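Local structure of glutathione S-transferase enzyme with thioredoxin-like domain (Bradyrhizobium sp., 4MF7) at residues A[183-196]-A[225-239]. The protein is a glutathione transferase, an enzyme that probably joins the thiol of glutathione to electrophilic substrates. Residues are numbered along the deposited sequence; the frame is centred on the assembly and turned at random.
Sequences LGVLEARLDGRQWI and VAFDELTHVPAWLER
The carboxylate of E187 accepts three backbone N-H groups, of T231, H232 and V233, at the start of helix 232-241. OE1 of E187 accepts from T231 N at 2.8 Å and from H232 N at 3.0 Å, the two donors arriving from opposite faces of the carboxylate plane, while OE2 receives V233 N at 2.8 Å. All three bonds are fairly straight and come on the syn side, each donor tilted from the carboxylate plane. CG of E187 lies anti to the backbone N (chi1 -178°) and the chain bends at chi2, which swings the acid across to the neighbouring helix. T231 holds the N-cap position but its own side chain does not cap, so a long acidic side chain from another helix suits the place, and the positive end of the helix dipole probably stabilises its charge. A glutamine here would probably leave at least one of these N-H groups facing an NH2 instead of an acceptor, and lose the negative charge. Farther along, R239 grips the carbonyl oxygen of Q194 side-on through NE and NH1, tying the loop after helix 171-190 to the helix 232-241. Both helices belong to the all-helical C-terminal domain of the glutathione transferase fold, and the axes of 183-190 and 232-239 cross at 79°. At the crossing, V233, branched and compact, sits as a knob among L183, L186, E187 and L190. L190 lays CD1 over one face of the W236 indole, 3.8 Å from the five-membered ring centroid, a CH-pi contact; the indole NE1 hydrogen-bonds to OD1 of D205 on helix 203-215. L186 CD2 touches the six-membered ring of that indole at CZ3, and W195 adds its CE3 3.6 Å from W236 CD1. At the outer margin D191 sets its CA over the centre of the H232 ring, the D191 carboxylate stacked on the ring with the planes 17° apart.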
# COMPACT_ATOMS: atom_id res chain seq x y z
N LEU A 183 14.59 -8.01 5.96
CA LEU A 183 14.66 -8.90 7.11
C LEU A 183 15.21 -8.19 8.33
O LEU A 183 14.80 -8.49 9.44
CB LEU A 183 15.53 -10.12 6.79
CG LEU A 183 14.91 -11.18 5.88
CD1 LEU A 183 15.99 -12.18 5.45
CD2 LEU A 183 13.75 -11.90 6.52
N GLY A 184 16.17 -7.28 8.13
CA GLY A 184 16.78 -6.52 9.24
C GLY A 184 15.78 -5.60 9.94
O GLY A 184 15.75 -5.52 11.17
N VAL A 185 14.94 -4.95 9.15
CA VAL A 185 13.85 -4.15 9.68
C VAL A 185 12.88 -5.00 10.49
O VAL A 185 12.55 -4.65 11.62
CB VAL A 185 13.11 -3.40 8.54
CG1 VAL A 185 11.85 -2.71 9.07
CG2 VAL A 185 14.06 -2.39 7.92
N LEU A 186 12.47 -6.13 9.93
CA LEU A 186 11.56 -7.02 10.62
C LEU A 186 12.18 -7.57 11.91
O LEU A 186 11.53 -7.68 12.95
CB LEU A 186 11.13 -8.16 9.69
CG LEU A 186 9.83 -8.91 9.90
CD1 LEU A 186 8.63 -8.00 10.09
CD2 LEU A 186 9.63 -9.79 8.67
N GLU A 187 13.46 -7.91 11.83
CA GLU A 187 14.21 -8.43 12.98
C GLU A 187 14.20 -7.39 14.14
O GLU A 187 13.90 -7.73 15.29
CB GLU A 187 15.65 -8.72 12.55
CG GLU A 187 16.55 -9.31 13.62
CD GLU A 187 16.21 -10.74 14.00
OE1 GLU A 187 16.88 -11.29 14.90
OE2 GLU A 187 15.30 -11.35 13.42
N ALA A 188 14.46 -6.14 13.80
CA ALA A 188 14.44 -5.04 14.77
C ALA A 188 13.06 -4.85 15.39
O ALA A 188 12.94 -4.66 16.60
CB ALA A 188 14.93 -3.74 14.12
N ARG A 189 12.00 -4.94 14.57
CA ARG A 189 10.64 -4.83 15.07
C ARG A 189 10.27 -5.98 16.00
O ARG A 189 9.59 -5.76 16.98
CB ARG A 189 9.62 -4.77 13.91
CG ARG A 189 8.16 -4.69 14.33
CD ARG A 189 7.88 -3.37 15.05
NE ARG A 189 6.50 -3.35 15.52
CZ ARG A 189 5.95 -2.38 16.23
NH1 ARG A 189 6.67 -1.32 16.54
NH2 ARG A 189 4.68 -2.47 16.62
N LEU A 190 10.69 -7.20 15.67
CA LEU A 190 10.20 -8.38 16.38
C LEU A 190 11.03 -8.72 17.64
O LEU A 190 10.71 -9.65 18.36
CB LEU A 190 10.14 -9.59 15.41
CG LEU A 190 9.04 -9.56 14.36
CD1 LEU A 190 9.30 -10.60 13.27
CD2 LEU A 190 7.67 -9.78 14.98
N ASP A 191 12.09 -7.96 17.88
CA ASP A 191 12.87 -8.14 19.11
C ASP A 191 11.98 -7.76 20.30
O ASP A 191 11.61 -6.58 20.46
CB ASP A 191 14.12 -7.27 19.06
CG ASP A 191 15.10 -7.56 20.19
OD1 ASP A 191 14.80 -8.37 21.10
OD2 ASP A 191 16.20 -6.98 20.15
N GLY A 192 11.61 -8.76 21.08
CA GLY A 192 10.75 -8.58 22.24
C GLY A 192 9.28 -8.51 21.93
O GLY A 192 8.51 -8.01 22.75
N ARG A 193 8.88 -8.97 20.74
CA ARG A 193 7.47 -9.00 20.36
C ARG A 193 7.09 -10.37 19.85
O ARG A 193 7.84 -10.97 19.09
CB ARG A 193 7.15 -7.96 19.27
CG ARG A 193 7.29 -6.52 19.72
CD ARG A 193 6.76 -5.56 18.68
NE ARG A 193 6.71 -4.18 19.19
CZ ARG A 193 7.70 -3.31 19.14
NH1 ARG A 193 8.87 -3.62 18.60
NH2 ARG A 193 7.53 -2.10 19.66
N GLN A 194 5.92 -10.85 20.25
CA GLN A 194 5.38 -12.08 19.71
C GLN A 194 5.00 -11.91 18.22
O GLN A 194 5.40 -12.70 17.37
CB GLN A 194 4.14 -12.51 20.49
CG GLN A 194 3.52 -13.82 20.02
CD GLN A 194 2.37 -14.27 20.92
OE1 GLN A 194 1.85 -13.49 21.71
NE2 GLN A 194 1.98 -15.52 20.80
N TRP A 195 4.23 -10.86 17.95
CA TRP A 195 3.79 -10.51 16.57
C TRP A 195 4.30 -9.09 16.24
O TRP A 195 4.85 -8.42 17.09
CB TRP A 195 2.27 -10.61 16.48
CG TRP A 195 1.72 -12.01 16.85
CD1 TRP A 195 0.94 -12.33 17.94
CD2 TRP A 195 1.92 -13.24 16.13
NE1 TRP A 195 0.63 -13.68 17.92
CE2 TRP A 195 1.24 -14.26 16.83
CE3 TRP A 195 2.62 -13.58 14.97
CZ2 TRP A 195 1.24 -15.59 16.41
CZ3 TRP A 195 2.61 -14.91 14.55
CH2 TRP A 195 1.92 -15.89 15.27
N ILE A 196 4.10 -8.64 15.00
CA ILE A 196 4.55 -7.32 14.61
C ILE A 196 3.92 -6.26 15.55
O ILE A 196 4.59 -5.31 15.90
CB ILE A 196 4.23 -7.05 13.12
CG1 ILE A 196 5.21 -7.87 12.26
CG2 ILE A 196 4.29 -5.57 12.78
CD1 ILE A 196 4.79 -8.00 10.82
N VAL A 225 20.73 -15.20 2.38
CA VAL A 225 20.27 -14.06 3.15
C VAL A 225 20.68 -14.13 4.62
O VAL A 225 20.29 -13.27 5.41
CB VAL A 225 18.74 -13.85 3.01
CG1 VAL A 225 18.38 -13.69 1.53
CG2 VAL A 225 17.92 -14.95 3.67
N ALA A 226 21.47 -15.13 4.97
CA ALA A 226 21.92 -15.36 6.34
C ALA A 226 20.75 -15.47 7.30
O ALA A 226 20.81 -14.95 8.42
CB ALA A 226 22.89 -14.27 6.78
N PHE A 227 19.70 -16.18 6.88
CA PHE A 227 18.52 -16.27 7.70
C PHE A 227 18.78 -16.84 9.09
O PHE A 227 18.17 -16.41 10.06
CB PHE A 227 17.46 -17.14 7.01
CG PHE A 227 16.10 -17.10 7.66
CD1 PHE A 227 15.28 -15.97 7.51
CD2 PHE A 227 15.61 -18.18 8.36
CE1 PHE A 227 14.03 -15.94 8.10
CE2 PHE A 227 14.33 -18.16 8.94
CZ PHE A 227 13.54 -17.03 8.81
N ASP A 228 19.65 -17.85 9.17
CA ASP A 228 19.84 -18.57 10.44
C ASP A 228 20.73 -17.81 11.41
O ASP A 228 20.88 -18.23 12.55
CB ASP A 228 20.32 -20.00 10.18
CG ASP A 228 19.27 -20.82 9.44
OD1 ASP A 228 18.12 -20.86 9.92
OD2 ASP A 228 19.56 -21.39 8.37
N GLU A 229 21.28 -16.67 10.96
CA GLU A 229 21.97 -15.71 11.83
C GLU A 229 21.00 -14.72 12.48
O GLU A 229 21.35 -14.02 13.44
CB GLU A 229 23.10 -15.00 11.08
CG GLU A 229 24.27 -15.92 10.72
CD GLU A 229 24.90 -16.56 11.95
OE1 GLU A 229 24.89 -17.80 12.06
OE2 GLU A 229 25.36 -15.79 12.81
N LEU A 230 19.77 -14.66 11.99
CA LEU A 230 18.72 -13.94 12.71
C LEU A 230 18.20 -14.70 13.93
O LEU A 230 18.46 -15.91 14.11
CB LEU A 230 17.55 -13.61 11.74
CG LEU A 230 17.95 -12.82 10.50
CD1 LEU A 230 16.77 -12.91 9.51
CD2 LEU A 230 18.30 -11.38 10.83
N THR A 231 17.45 -14.01 14.78
CA THR A 231 16.84 -14.65 15.95
C THR A 231 15.32 -14.50 15.97
O THR A 231 14.57 -15.48 16.11
CB THR A 231 17.44 -14.09 17.26
OG1 THR A 231 18.87 -14.15 17.16
CG2 THR A 231 16.96 -14.89 18.46
N HIS A 232 14.87 -13.27 15.81
CA HIS A 232 13.47 -12.92 16.02
C HIS A 232 12.59 -13.26 14.82
O HIS A 232 11.50 -13.74 15.01
CB HIS A 232 13.37 -11.45 16.42
CG HIS A 232 14.31 -11.11 17.54
ND1 HIS A 232 14.22 -11.72 18.77
CD2 HIS A 232 15.40 -10.31 17.59
CE1 HIS A 232 15.20 -11.28 19.54
NE2 HIS A 232 15.93 -10.43 18.85
N VAL A 233 13.07 -13.02 13.61
CA VAL A 233 12.29 -13.41 12.41
C VAL A 233 12.04 -14.93 12.34
O VAL A 233 10.88 -15.36 12.16
CB VAL A 233 12.88 -12.85 11.10
CG1 VAL A 233 12.04 -13.26 9.91
CG2 VAL A 233 12.93 -11.32 11.14
N PRO A 234 13.08 -15.76 12.53
CA PRO A 234 12.86 -17.23 12.50
C PRO A 234 11.82 -17.72 13.50
O PRO A 234 10.97 -18.55 13.17
CB PRO A 234 14.26 -17.80 12.80
CG PRO A 234 15.20 -16.77 12.33
CD PRO A 234 14.51 -15.43 12.55
N ALA A 235 11.86 -17.18 14.72
CA ALA A 235 10.90 -17.57 15.76
C ALA A 235 9.47 -17.12 15.41
O ALA A 235 8.53 -17.87 15.54
CB ALA A 235 11.33 -17.00 17.09
N TRP A 236 9.33 -15.88 14.95
CA TRP A 236 8.04 -15.39 14.52
C TRP A 236 7.50 -16.21 13.32
O TRP A 236 6.33 -16.55 13.28
CB TRP A 236 8.16 -13.90 14.18
CG TRP A 236 7.08 -13.30 13.36
CD1 TRP A 236 5.94 -12.72 13.79
CD2 TRP A 236 7.14 -13.08 11.93
NE1 TRP A 236 5.24 -12.19 12.72
CE2 TRP A 236 5.96 -12.41 11.56
CE3 TRP A 236 8.06 -13.45 10.93
CZ2 TRP A 236 5.67 -12.06 10.23
CZ3 TRP A 236 7.79 -13.08 9.59
CH2 TRP A 236 6.58 -12.41 9.27
N LEU A 237 8.37 -16.52 12.36
CA LEU A 237 7.93 -17.30 11.19
C LEU A 237 7.39 -18.65 11.65
O LEU A 237 6.36 -19.11 11.17
CB LEU A 237 9.06 -17.48 10.18
CG LEU A 237 8.70 -18.26 8.88
CD1 LEU A 237 7.58 -17.56 8.08
CD2 LEU A 237 9.94 -18.44 8.01
N GLU A 238 8.11 -19.29 12.59
CA GLU A 238 7.68 -20.55 13.20
C GLU A 238 6.33 -20.43 13.87
O GLU A 238 5.47 -21.28 13.69
CB GLU A 238 8.69 -21.02 14.27
CG GLU A 238 9.54 -22.23 13.93
CD GLU A 238 9.91 -23.02 15.17
OE1 GLU A 238 10.19 -24.23 15.04
OE2 GLU A 238 9.91 -22.47 16.29
N ARG A 239 6.12 -19.37 14.64
CA ARG A 239 4.83 -19.13 15.28
C ARG A 239 3.71 -19.00 14.23
O ARG A 239 2.63 -19.56 14.37
CB ARG A 239 4.84 -17.88 16.15
CG ARG A 239 5.66 -17.99 17.43
CD ARG A 239 5.39 -16.82 18.36
NE ARG A 239 6.05 -15.58 17.96
CZ ARG A 239 7.34 -15.31 18.14
NH1 ARG A 239 7.82 -14.15 17.74
NH2 ARG A 239 8.16 -16.19 18.73